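Local coordinates for protein nitrite oxidoreductase subunit C (Kuenenia stuttgartiensis, PDB 7B04) that binds a heme b and calcium ions and probably passes electrons as one subunit of the nitrite oxidoreductase complex of an anammox bacterium, at residues L49-M54 against L314-I319; G133-F138 against L164-A169; G230-D235 against D251-S256. One frame throughout, in Å; residues are numbered along the deposited sequence.

Contact 1 of 3, residues L49-M54 against L314-I319; sequences LNVKYM and LSLERI
Val51 N donates to Ser315 O at 2.8 Å. Ser315 N gives its own hydrogen to Leu49 O at 2.9 Å, and Glu317 N reaches Val51 O at 3.2 Å. Parallel pairing of this kind sets Leu49, Asn50 and Val51 beside Leu314, Ser315 and Leu316. Strand 49-53 runs parallel to the end of strand 306-316 on this side and to strand 97-104 on the other, where Lys52 makes the backbone bonds, in the β-rich fold of an ethylbenzene dehydrogenase-like subunit. On the buried face, Leu314 CD1 touches two neighbours, Val51 CG2 at 3.4 Å and Leu49 CD1 at 3.5 Å. Where the regular pairing ends, the side chain of Glu317 takes over. Extended beyond CG, it crosses to the other strand, its carboxylate turned 67° from the amide of Asn50. OE2 takes a weak, bent bond from Asn50 ND2, and OE1 a weak one from Tyr53 N. A leucine in place of Glu317 would probably leave the Asn50 amide free to turn and the Tyr53 N-H without this acceptor. With CG of Tyr53 opposite the backbone N (chi1 170°), the ring crosses Ile319 at a slant, with Ile319 CA 4.0 Å from the ring centroid in a CH-pi contact over one face, while Ile319 CG2 packs 3.6 Å from Tyr53 CZ.

Contact 2 of 3, residues G133-F138 against L164-A169; sequences GAALMF and LWHWKA. With HEM (protoporphyrin IX containing Fe), chain B.
Two antiparallel strands form part of the wall of the heme b pocket, Met137 and Leu164 meeting there beside the porphyrin and Ala135 and His166 further along the same face. CB of Met137 is 3.4 Å from Leu164 CD1, and both atoms pack against CBC, the end of one heme vinyl group. Met137 CG is folded back over its own main chain (chi1 78°), and the extended remainder carries SD away from Leu164 to 4.1 Å from heme C3C. The imidazole of His166 is covered on both faces: methyl CMD of the heme lies 3.5 Å above one, toward its rim, and Lys168 CG over the centre of the other, while Ala134 O approaches the edge near CD2 at 3.6 Å. Its CE1 also meets the heme propionate, 3.3 Å from CGD. Backbone bonds join Ala134 with Trp167 and Leu136 with Trp165, reciprocally in each pair; Trp167 N to Ala134 O measures 2.7 Å. Away from the heme, Phe138 turns its edge to the face of Trp165, with the planes 52° apart and CE2 of Phe138 3.7 Å from Trp165 CZ3. Strand 286-294 pairs with the outer edge of 133-139 and strand 233-238 with that of 162-168; from strand 262-270, on the side away from the heme, Phe267 packs on Leu136, Arg269 on Trp165 and Val265 on Trp167.

Contact 3 of 3, residues G230-D235 against D251-S256; sequences GRAVED and DVDGCS. With CA (calcium ion), chain D.
Val233 and Val252 make the close-packed heart of this contact, their side chains crossing at about a right angle with the two CG1 atoms 3.6 Å apart. The same Val252 methyl lies 3.6 Å from Asp235 CB; a chi1 of 63° tucks it in so that it faces both Val233 and Asp235. Next to this buried patch a calcium ion ties the segments together. Asp235 OD2 binds it at 2.5 Å and Asp251 OD1 at 2.6 Å, and the shell is completed by Gln247 OE1, His249 O and both carboxylate oxygens of Asp278. The positive ion probably offsets the repulsion among the carboxylates of Asp235, Asp251 and Asp278. The partly exposed side is looser and polar. Arg231, bent at chi3, brings NE to Val252 O at 2.8 Å; the oxygen lies in the guanidinium plane, whereas the nitrogen stands above the plane of the carbonyl, 36° out of it. Asp253 OD1 is shared by two weak bonds, from Ala232 N at 3.5 Å and from Gly254 N at 2.7 Å. No backbone-to-backbone hydrogen bond joins the two segments, and each pairs elsewhere: Ala232 and Glu234 with strand 162-168, Asp253 and Cys255 with strand 262-270. Trp165 and Trp167 of the first of these neighbours lie against Val252 and Val233, and helix 169-175 packs against Ala232.

How the contacts relate
Contacts 2 and 3 are neighbours, their centres 9 Å apart, and follow one another along the chain; the centre of contact 1 lies 21 and 22 Å from theirs, and it joins segments near the two ends of the chain and so encloses them in sequence. Strands 162-168 and 233-238 pair directly, His166 O lying 2.7 Å from Glu234 N. Lys168 NZ forms a salt bridge with Glu234 OE2, which also meets Arg209 of subunit B, while OE1 bonds Ser246. Contact 1 meets contact 2 through Leu314 CD2, 4.0 Å from Phe138 CE1. The heme pocket and the calcium site of Asp235 and Asp251 thus share adjoining strands, while contact 1 fastens the chain ends at the periphery.

Contact 1 of 3, residues L49-M54 against L314-I319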
loop_
_atom_site.group_PDB
_atom_site.type_symbol
_atom_site.label_atom_id
_atom_site.label_comp_id
_atom_site.label_asym_id
_atom_site.label_seq_id
_atom_site.Cartn_x
_atom_site.Cartn_y
_atom_site.Cartn_z
ATOM N N LEU C 49 -9.157 60.942 -26.206
ATOM C CA LEU C 49 -10.247 60.019 -26.483
ATOM C C LEU C 49 -11.548 60.736 -26.149
ATOM O O LEU C 49 -11.786 61.099 -24.992
ATOM C CB LEU C 49 -10.085 58.737 -25.665
ATOM C CG LEU C 49 -10.932 57.500 -25.986
ATOM C CD1 LEU C 49 -12.281 57.580 -25.308
ATOM C CD2 LEU C 49 -11.100 57.311 -27.483
ATOM N N ASN C 50 -12.383 60.941 -27.159
ATOM C CA ASN C 50 -13.629 61.679 -27.006
ATOM C C ASN C 50 -14.791 60.699 -26.933
ATOM O O ASN C 50 -14.962 59.862 -27.826
ATOM C CB ASN C 50 -13.817 62.653 -28.170
ATOM C CG ASN C 50 -14.933 63.644 -27.931
ATOM O OD1 ASN C 50 -15.485 63.727 -26.835
ATOM N ND2 ASN C 50 -15.278 64.403 -28.965
ATOM N N VAL C 51 -15.587 60.805 -25.872
ATOM C CA VAL C 51 -16.767 59.966 -25.703
ATOM C C VAL C 51 -17.923 60.685 -26.386
ATOM O O VAL C 51 -18.395 61.721 -25.908
ATOM C CB VAL C 51 -17.067 59.704 -24.223
ATOM C CG1 VAL C 51 -18.258 58.787 -24.085
ATOM C CG2 VAL C 51 -15.869 59.101 -23.540
ATOM N N LYS C 52 -18.371 60.139 -27.513
ATOM C CA LYS C 52 -19.417 60.770 -28.304
ATOM C C LYS C 52 -20.784 60.516 -27.681
ATOM O O LYS C 52 -21.103 59.384 -27.306
ATOM C CB LYS C 52 -19.379 60.250 -29.739
ATOM C CG LYS C 52 -20.350 60.950 -30.668
ATOM C CD LYS C 52 -20.136 60.521 -32.106
ATOM C CE LYS C 52 -21.224 61.069 -33.011
ATOM N NZ LYS C 52 -21.172 62.554 -33.102
ATOM N N TYR C 53 -21.586 61.571 -27.565
ATOM C CA TYR C 53 -22.940 61.426 -27.050
ATOM C C TYR C 53 -23.881 60.915 -28.138
ATOM O O TYR C 53 -23.979 61.511 -29.216
ATOM C CB TYR C 53 -23.453 62.756 -26.505
ATOM C CG TYR C 53 -24.923 62.701 -26.195
ATOM C CD1 TYR C 53 -25.387 62.022 -25.078
ATOM C CD2 TYR C 53 -25.851 63.294 -27.039
ATOM C CE1 TYR C 53 -26.734 61.953 -24.798
ATOM C CE2 TYR C 53 -27.199 63.227 -26.768
ATOM C CZ TYR C 53 -27.635 62.557 -25.646
ATOM O OH TYR C 53 -28.978 62.489 -25.371
ATOM N N MET C 54 -24.571 59.812 -27.852
ATOM C CA MET C 54 -25.492 59.205 -28.813
ATOM C C MET C 54 -26.452 58.296 -28.053
ATOM O O MET C 54 -26.001 57.365 -27.383
ATOM C CB MET C 54 -24.739 58.443 -29.903
ATOM C CG MET C 54 -23.874 57.291 -29.421
ATOM S SD MET C 54 -23.166 56.345 -30.778
ATOM C CE MET C 54 -21.918 57.487 -31.357
ATOM N N LEU C 314 -9.023 61.803 -21.620
ATOM C CA LEU C 314 -10.377 61.369 -21.932
ATOM C C LEU C 314 -11.315 62.543 -21.723
ATOM O O LEU C 314 -11.237 63.214 -20.692
ATOM C CB LEU C 314 -10.789 60.191 -21.042
ATOM C CG LEU C 314 -12.287 59.921 -20.948
ATOM C CD1 LEU C 314 -12.707 59.150 -22.165
ATOM C CD2 LEU C 314 -12.634 59.151 -19.689
ATOM N N SER C 315 -12.193 62.793 -22.693
ATOM C CA SER C 315 -13.182 63.858 -22.592
ATOM C C SER C 315 -14.570 63.305 -22.877
ATOM O O SER C 315 -14.751 62.499 -23.794
ATOM C CB SER C 315 -12.870 65.005 -23.562
ATOM O OG SER C 315 -13.875 66.002 -23.509
ATOM N N LEU C 316 -15.547 63.741 -22.086
ATOM C CA LEU C 316 -16.943 63.375 -22.278
ATOM C C LEU C 316 -17.704 64.556 -22.868
ATOM O O LEU C 316 -17.609 65.677 -22.358
ATOM C CB LEU C 316 -17.586 62.935 -20.961
ATOM C CG LEU C 316 -17.395 61.470 -20.562
ATOM C CD1 LEU C 316 -15.991 61.220 -20.029
ATOM C CD2 LEU C 316 -18.441 61.055 -19.541
ATOM N N GLU C 317 -18.448 64.302 -23.940
ATOM C CA GLU C 317 -19.280 65.332 -24.541
ATOM C C GLU C 317 -20.494 65.625 -23.660
ATOM O O GLU C 317 -20.926 64.799 -22.852
ATOM C CB GLU C 317 -19.749 64.899 -25.931
ATOM C CG GLU C 317 -18.977 65.509 -27.088
ATOM C CD GLU C 317 -19.043 64.657 -28.341
ATOM O OE1 GLU C 317 -20.167 64.325 -28.777
ATOM O OE2 GLU C 317 -17.973 64.319 -28.892
ATOM N N ARG C 318 -21.050 66.821 -23.832
ATOM C CA ARG C 318 -22.274 67.180 -23.134
ATOM C C ARG C 318 -23.474 66.492 -23.781
ATOM O O ARG C 318 -23.414 66.014 -24.917
ATOM C CB ARG C 318 -22.471 68.697 -23.132
ATOM C CG ARG C 318 -21.522 69.448 -22.210
ATOM C CD ARG C 318 -21.066 70.755 -22.839
ATOM N NE ARG C 318 -20.152 71.494 -21.973
ATOM C CZ ARG C 318 -18.831 71.339 -21.973
ATOM N NH1 ARG C 318 -18.077 72.054 -21.150
ATOM N NH2 ARG C 318 -18.265 70.468 -22.797
ATOM N N ILE C 319 -24.576 66.448 -23.040
ATOM C CA ILE C 319 -25.786 65.789 -23.515
ATOM C C ILE C 319 -26.571 66.765 -24.381
ATOM O O ILE C 319 -26.790 67.919 -23.996
ATOM C CB ILE C 319 -26.637 65.292 -22.335
ATOM C CG1 ILE C 319 -25.873 64.247 -21.519
ATOM C CG2 ILE C 319 -27.965 64.730 -22.829
ATOM C CD1 ILE C 319 -26.532 63.915 -20.199
#

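Contact 2 of 3, residues G133-F138 against L164-A169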
loop_
_atom_site.group_PDB
_atom_site.type_symbol
_atom_site.label_atom_id
_atom_site.label_comp_id
_atom_site.label_asym_id
_atom_site.label_seq_id
_atom_site.Cartn_x
_atom_site.Cartn_y
_atom_site.Cartn_z
ATOM N N GLY C 133 -6.862 38.596 -21.579
ATOM C CA GLY C 133 -7.546 39.619 -20.816
ATOM C C GLY C 133 -7.224 41.013 -21.312
ATOM O O GLY C 133 -6.244 41.240 -22.033
ATOM N N ALA C 134 -8.094 41.947 -20.939
ATOM C CA ALA C 134 -7.902 43.360 -21.217
ATOM C C ALA C 134 -8.411 44.163 -20.032
ATOM O O ALA C 134 -9.311 43.729 -19.307
ATOM C CB ALA C 134 -8.628 43.783 -22.492
ATOM N N ALA C 135 -7.821 45.338 -19.830
ATOM C CA ALA C 135 -8.204 46.148 -18.685
ATOM C C ALA C 135 -8.043 47.628 -18.987
ATOM O O ALA C 135 -7.143 48.041 -19.723
ATOM C CB ALA C 135 -7.389 45.791 -17.439
ATOM N N LEU C 136 -8.935 48.418 -18.398
ATOM C CA LEU C 136 -8.866 49.868 -18.422
ATOM C C LEU C 136 -8.790 50.374 -16.992
ATOM O O LEU C 136 -9.298 49.735 -16.065
ATOM C CB LEU C 136 -10.080 50.477 -19.125
ATOM C CG LEU C 136 -10.282 50.077 -20.585
ATOM C CD1 LEU C 136 -11.629 50.566 -21.086
ATOM C CD2 LEU C 136 -9.153 50.618 -21.448
ATOM N N MET C 137 -8.141 51.518 -16.808
ATOM C CA MET C 137 -7.963 52.066 -15.475
ATOM C C MET C 137 -8.148 53.570 -15.528
ATOM O O MET C 137 -7.804 54.227 -16.514
ATOM C CB MET C 137 -6.611 51.695 -14.857
ATOM C CG MET C 137 -5.406 52.458 -15.327
ATOM S SD MET C 137 -3.995 51.889 -14.363
ATOM C CE MET C 137 -2.817 53.186 -14.686
ATOM N N PHE C 138 -8.718 54.102 -14.457
ATOM C CA PHE C 138 -9.057 55.504 -14.371
ATOM C C PHE C 138 -8.602 56.049 -13.029
ATOM O O PHE C 138 -8.697 55.352 -12.011
ATOM C CB PHE C 138 -10.573 55.709 -14.494
ATOM C CG PHE C 138 -11.155 55.191 -15.768
ATOM C CD1 PHE C 138 -11.288 56.021 -16.866
ATOM C CD2 PHE C 138 -11.569 53.874 -15.872
ATOM C CE1 PHE C 138 -11.826 55.548 -18.044
ATOM C CE2 PHE C 138 -12.106 53.394 -17.047
ATOM C CZ PHE C 138 -12.235 54.232 -18.136
ATOM N N LEU C 164 -9.943 50.104 -11.526
ATOM C CA LEU C 164 -9.551 49.161 -12.563
ATOM C C LEU C 164 -10.766 48.379 -13.042
ATOM O O LEU C 164 -11.627 47.999 -12.242
ATOM C CB LEU C 164 -8.501 48.169 -12.036
ATOM C CG LEU C 164 -7.014 48.484 -11.839
ATOM C CD1 LEU C 164 -6.320 48.715 -13.164
ATOM C CD2 LEU C 164 -6.794 49.658 -10.891
ATOM N N TRP C 165 -10.839 48.157 -14.355
ATOM C CA TRP C 165 -11.853 47.303 -14.968
ATOM C C TRP C 165 -11.123 46.181 -15.693
ATOM O O TRP C 165 -10.524 46.416 -16.745
ATOM C CB TRP C 165 -12.728 48.080 -15.950
ATOM C CG TRP C 165 -13.495 49.217 -15.366
ATOM C CD1 TRP C 165 -13.662 49.511 -14.045
ATOM C CD2 TRP C 165 -14.211 50.219 -16.095
ATOM N NE1 TRP C 165 -14.437 50.638 -13.906
ATOM C CE2 TRP C 165 -14.787 51.091 -15.151
ATOM C CE3 TRP C 165 -14.422 50.464 -17.456
ATOM C CZ2 TRP C 165 -15.559 52.189 -15.524
ATOM C CZ3 TRP C 165 -15.187 51.553 -17.823
ATOM C CH2 TRP C 165 -15.747 52.403 -16.862
ATOM N N HIS C 166 -11.179 44.967 -15.156
ATOM C CA HIS C 166 -10.436 43.842 -15.719
ATOM C C HIS C 166 -11.400 42.900 -16.427
ATOM O O HIS C 166 -12.214 42.234 -15.779
ATOM C CB HIS C 166 -9.650 43.099 -14.642
ATOM C CG HIS C 166 -8.707 42.075 -15.192
ATOM N ND1 HIS C 166 -8.107 41.115 -14.406
ATOM C CD2 HIS C 166 -8.262 41.862 -16.452
ATOM C CE1 HIS C 166 -7.332 40.355 -15.159
ATOM N NE2 HIS C 166 -7.408 40.787 -16.405
ATOM N N TRP C 167 -11.299 42.833 -17.753
ATOM C CA TRP C 167 -12.053 41.863 -18.529
ATOM C C TRP C 167 -11.292 40.545 -18.585
ATOM O O TRP C 167 -10.077 40.525 -18.803
ATOM C CB TRP C 167 -12.313 42.368 -19.949
ATOM C CG TRP C 167 -12.903 41.312 -20.830
ATOM C CD1 TRP C 167 -14.200 40.885 -20.841
ATOM C CD2 TRP C 167 -12.214 40.524 -21.808
ATOM N NE1 TRP C 167 -14.363 39.891 -21.775
ATOM C CE2 TRP C 167 -13.157 39.649 -22.380
ATOM C CE3 TRP C 167 -10.892 40.478 -22.260
ATOM C CZ2 TRP C 167 -12.822 38.740 -23.381
ATOM C CZ3 TRP C 167 -10.562 39.575 -23.255
ATOM C CH2 TRP C 167 -11.523 38.719 -23.804
ATOM N N LYS C 168 -12.014 39.445 -18.394
ATOM C CA LYS C 168 -11.431 38.112 -18.410
ATOM C C LYS C 168 -12.164 37.249 -19.426
ATOM O O LYS C 168 -13.396 37.147 -19.387
ATOM C CB LYS C 168 -11.488 37.475 -17.019
ATOM C CG LYS C 168 -10.676 38.219 -15.971
ATOM C CD LYS C 168 -10.734 37.525 -14.623
ATOM C CE LYS C 168 -9.898 38.259 -13.588
ATOM N NZ LYS C 168 -10.477 39.589 -13.249
ATOM N N ALA C 169 -11.404 36.630 -20.332
ATOM C CA ALA C 169 -12.012 35.803 -21.369
ATOM C C ALA C 169 -12.656 34.556 -20.780
ATOM O O ALA C 169 -13.710 34.114 -21.252
ATOM C CB ALA C 169 -10.971 35.421 -22.421
HETATM C CHA HEM B . -1.611 43.297 -12.087
HETATM C CHB HEM B . 2.620 45.681 -12.487
HETATM C CHC HEM B . 0.373 48.836 -15.423
HETATM C CHD HEM B . -3.918 46.549 -14.886
HETATM C C1A HEM B . -0.310 43.712 -11.865
HETATM C C2A HEM B . 0.576 43.218 -10.833
HETATM C C3A HEM B . 1.750 43.864 -10.943
HETATM C C4A HEM B . 1.646 44.809 -12.038
HETATM C CMA HEM B . 3.007 43.667 -10.067
HETATM C CAA HEM B . 0.199 42.105 -9.828
HETATM C CBA HEM B . 0.170 42.636 -8.402
HETATM C CGA HEM B . -1.214 43.123 -8.081
HETATM O O1A HEM B . -1.337 44.140 -7.352
HETATM O O2A HEM B . -2.187 42.496 -8.570
HETATM C C1B HEM B . 2.408 46.718 -13.375
HETATM C C2B HEM B . 3.415 47.575 -13.969
HETATM C C3B HEM B . 2.793 48.457 -14.780
HETATM C C4B HEM B . 1.369 48.170 -14.732
HETATM C CMB HEM B . 4.921 47.442 -13.650
HETATM C CAB HEM B . 3.384 49.585 -15.667
HETATM C CBB HEM B . 4.687 49.750 -15.925
HETATM C C1C HEM B . -0.951 48.459 -15.576
HETATM C C2C HEM B . -1.899 49.055 -16.501
HETATM C C3C HEM B . -3.072 48.428 -16.363
HETATM C C4C HEM B . -2.931 47.415 -15.333
HETATM C CMC HEM B . -1.597 50.204 -17.488
HETATM C CAC HEM B . -4.363 48.738 -17.156
HETATM C CBC HEM B . -5.524 48.962 -16.536
HETATM C C1D HEM B . -3.641 45.408 -14.155
HETATM C C2D HEM B . -4.508 44.255 -13.975
HETATM C C3D HEM B . -3.873 43.367 -13.211
HETATM C C4D HEM B . -2.572 43.912 -12.866
HETATM C CMD HEM B . -5.926 44.069 -14.555
HETATM C CAD HEM B . -4.442 42.000 -12.774
HETATM C CBD HEM B . -3.909 40.884 -13.664
HETATM C CGD HEM B . -4.647 39.604 -13.366
HETATM O O1D HEM B . -4.411 38.595 -14.076
HETATM O O2D HEM B . -5.483 39.586 -12.426
HETATM N NA HEM B . 0.378 44.681 -12.568
HETATM N NB HEM B . 1.182 47.112 -13.864
HETATM N NC HEM B . -1.614 47.460 -14.872
HETATM N ND HEM B . -2.460 45.159 -13.462
HETATM FE FE HEM B . -0.548 46.177 -13.449
#

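Contact 3 of 3, residues G230-D235 against D251-S256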
loop_
_atom_site.group_PDB
_atom_site.type_symbol
_atom_site.label_atom_id
_atom_site.label_comp_id
_atom_site.label_asym_id
_atom_site.label_seq_id
_atom_site.Cartn_x
_atom_site.Cartn_y
_atom_site.Cartn_z
ATOM N N GLY C 230 -21.347 35.742 -12.325
ATOM C CA GLY C 230 -22.430 36.252 -13.145
ATOM C C GLY C 230 -22.005 37.510 -13.858
ATOM O O GLY C 230 -22.835 38.384 -14.136
ATOM N N ARG C 231 -20.717 37.615 -14.171
ATOM C CA ARG C 231 -20.131 38.846 -14.663
ATOM C C ARG C 231 -18.916 38.499 -15.514
ATOM O O ARG C 231 -18.316 37.432 -15.359
ATOM C CB ARG C 231 -19.779 39.715 -13.447
ATOM C CG ARG C 231 -18.949 40.938 -13.655
ATOM C CD ARG C 231 -19.035 41.794 -12.400
ATOM N NE ARG C 231 -20.087 42.799 -12.512
ATOM C CZ ARG C 231 -21.254 42.738 -11.881
ATOM N NH1 ARG C 231 -21.542 41.704 -11.101
ATOM N NH2 ARG C 231 -22.146 43.706 -12.048
ATOM N N ALA C 232 -18.559 39.409 -16.423
ATOM C CA ALA C 232 -17.411 39.198 -17.296
ATOM C C ALA C 232 -16.245 40.141 -17.032
ATOM O O ALA C 232 -15.140 39.881 -17.524
ATOM C CB ALA C 232 -17.832 39.330 -18.764
ATOM N N VAL C 233 -16.448 41.214 -16.275
ATOM C CA VAL C 233 -15.404 42.189 -15.991
ATOM C C VAL C 233 -15.388 42.422 -14.489
ATOM O O VAL C 233 -16.441 42.642 -13.884
ATOM C CB VAL C 233 -15.627 43.516 -16.744
ATOM C CG1 VAL C 233 -14.511 44.503 -16.440
ATOM C CG2 VAL C 233 -15.720 43.265 -18.245
ATOM N N GLU C 234 -14.199 42.437 -13.899
ATOM C CA GLU C 234 -14.080 42.634 -12.463
ATOM C C GLU C 234 -13.807 44.103 -12.172
ATOM O O GLU C 234 -12.958 44.723 -12.817
ATOM C CB GLU C 234 -12.967 41.759 -11.883
ATOM C CG GLU C 234 -12.817 41.859 -10.369
ATOM C CD GLU C 234 -11.637 41.060 -9.841
ATOM O OE1 GLU C 234 -11.697 40.604 -8.679
ATOM O OE2 GLU C 234 -10.652 40.885 -10.588
ATOM N N ASP C 235 -14.549 44.655 -11.216
ATOM C CA ASP C 235 -14.389 46.038 -10.795
ATOM C C ASP C 235 -13.486 46.043 -9.570
ATOM O O ASP C 235 -13.823 45.442 -8.547
ATOM C CB ASP C 235 -15.750 46.661 -10.488
ATOM C CG ASP C 235 -15.673 48.154 -10.264
ATOM O OD1 ASP C 235 -15.258 48.876 -11.193
ATOM O OD2 ASP C 235 -16.062 48.610 -9.171
ATOM N N ASP C 251 -19.487 46.731 -10.150
ATOM C CA ASP C 251 -20.385 47.590 -10.904
ATOM C C ASP C 251 -20.170 47.574 -12.411
ATOM O O ASP C 251 -21.057 48.032 -13.140
ATOM C CB ASP C 251 -20.264 49.042 -10.413
ATOM C CG ASP C 251 -21.011 49.280 -9.119
ATOM O OD1 ASP C 251 -20.390 49.769 -8.152
ATOM O OD2 ASP C 251 -22.221 48.981 -9.069
ATOM N N VAL C 252 -19.041 47.073 -12.899
ATOM C CA VAL C 252 -18.744 47.068 -14.328
ATOM C C VAL C 252 -19.087 45.700 -14.903
ATOM O O VAL C 252 -18.892 44.667 -14.248
ATOM C CB VAL C 252 -17.272 47.445 -14.597
ATOM C CG1 VAL C 252 -16.328 46.419 -13.998
ATOM C CG2 VAL C 252 -17.022 47.612 -16.091
ATOM N N ASP C 253 -19.622 45.695 -16.122
ATOM C CA ASP C 253 -19.918 44.480 -16.868
ATOM C C ASP C 253 -19.434 44.667 -18.303
ATOM O O ASP C 253 -18.922 45.729 -18.671
ATOM C CB ASP C 253 -21.418 44.158 -16.818
ATOM C CG ASP C 253 -21.711 42.695 -17.076
ATOM O OD1 ASP C 253 -20.756 41.928 -17.323
ATOM O OD2 ASP C 253 -22.898 42.308 -17.024
ATOM N N GLY C 254 -19.597 43.636 -19.124
ATOM C CA GLY C 254 -19.152 43.727 -20.504
ATOM C C GLY C 254 -19.372 42.428 -21.248
ATOM O O GLY C 254 -19.683 41.386 -20.658
ATOM N N CYS C 255 -19.196 42.510 -22.565
ATOM C CA CYS C 255 -19.281 41.375 -23.475
ATOM C C CYS C 255 -18.079 41.409 -24.410
ATOM O O CYS C 255 -17.309 42.374 -24.426
ATOM C CB CYS C 255 -20.590 41.394 -24.275
ATOM S SG CYS C 255 -20.796 42.856 -25.319
ATOM N N SER C 256 -17.915 40.352 -25.205
ATOM C CA SER C 256 -16.719 40.229 -26.025
ATOM C C SER C 256 -17.015 39.413 -27.275
ATOM O O SER C 256 -18.076 38.801 -27.411
ATOM C CB SER C 256 -15.580 39.570 -25.245
ATOM O OG SER C 256 -15.604 39.963 -23.886
HETATM CA CA CA D . -17.850 49.407 -7.600
#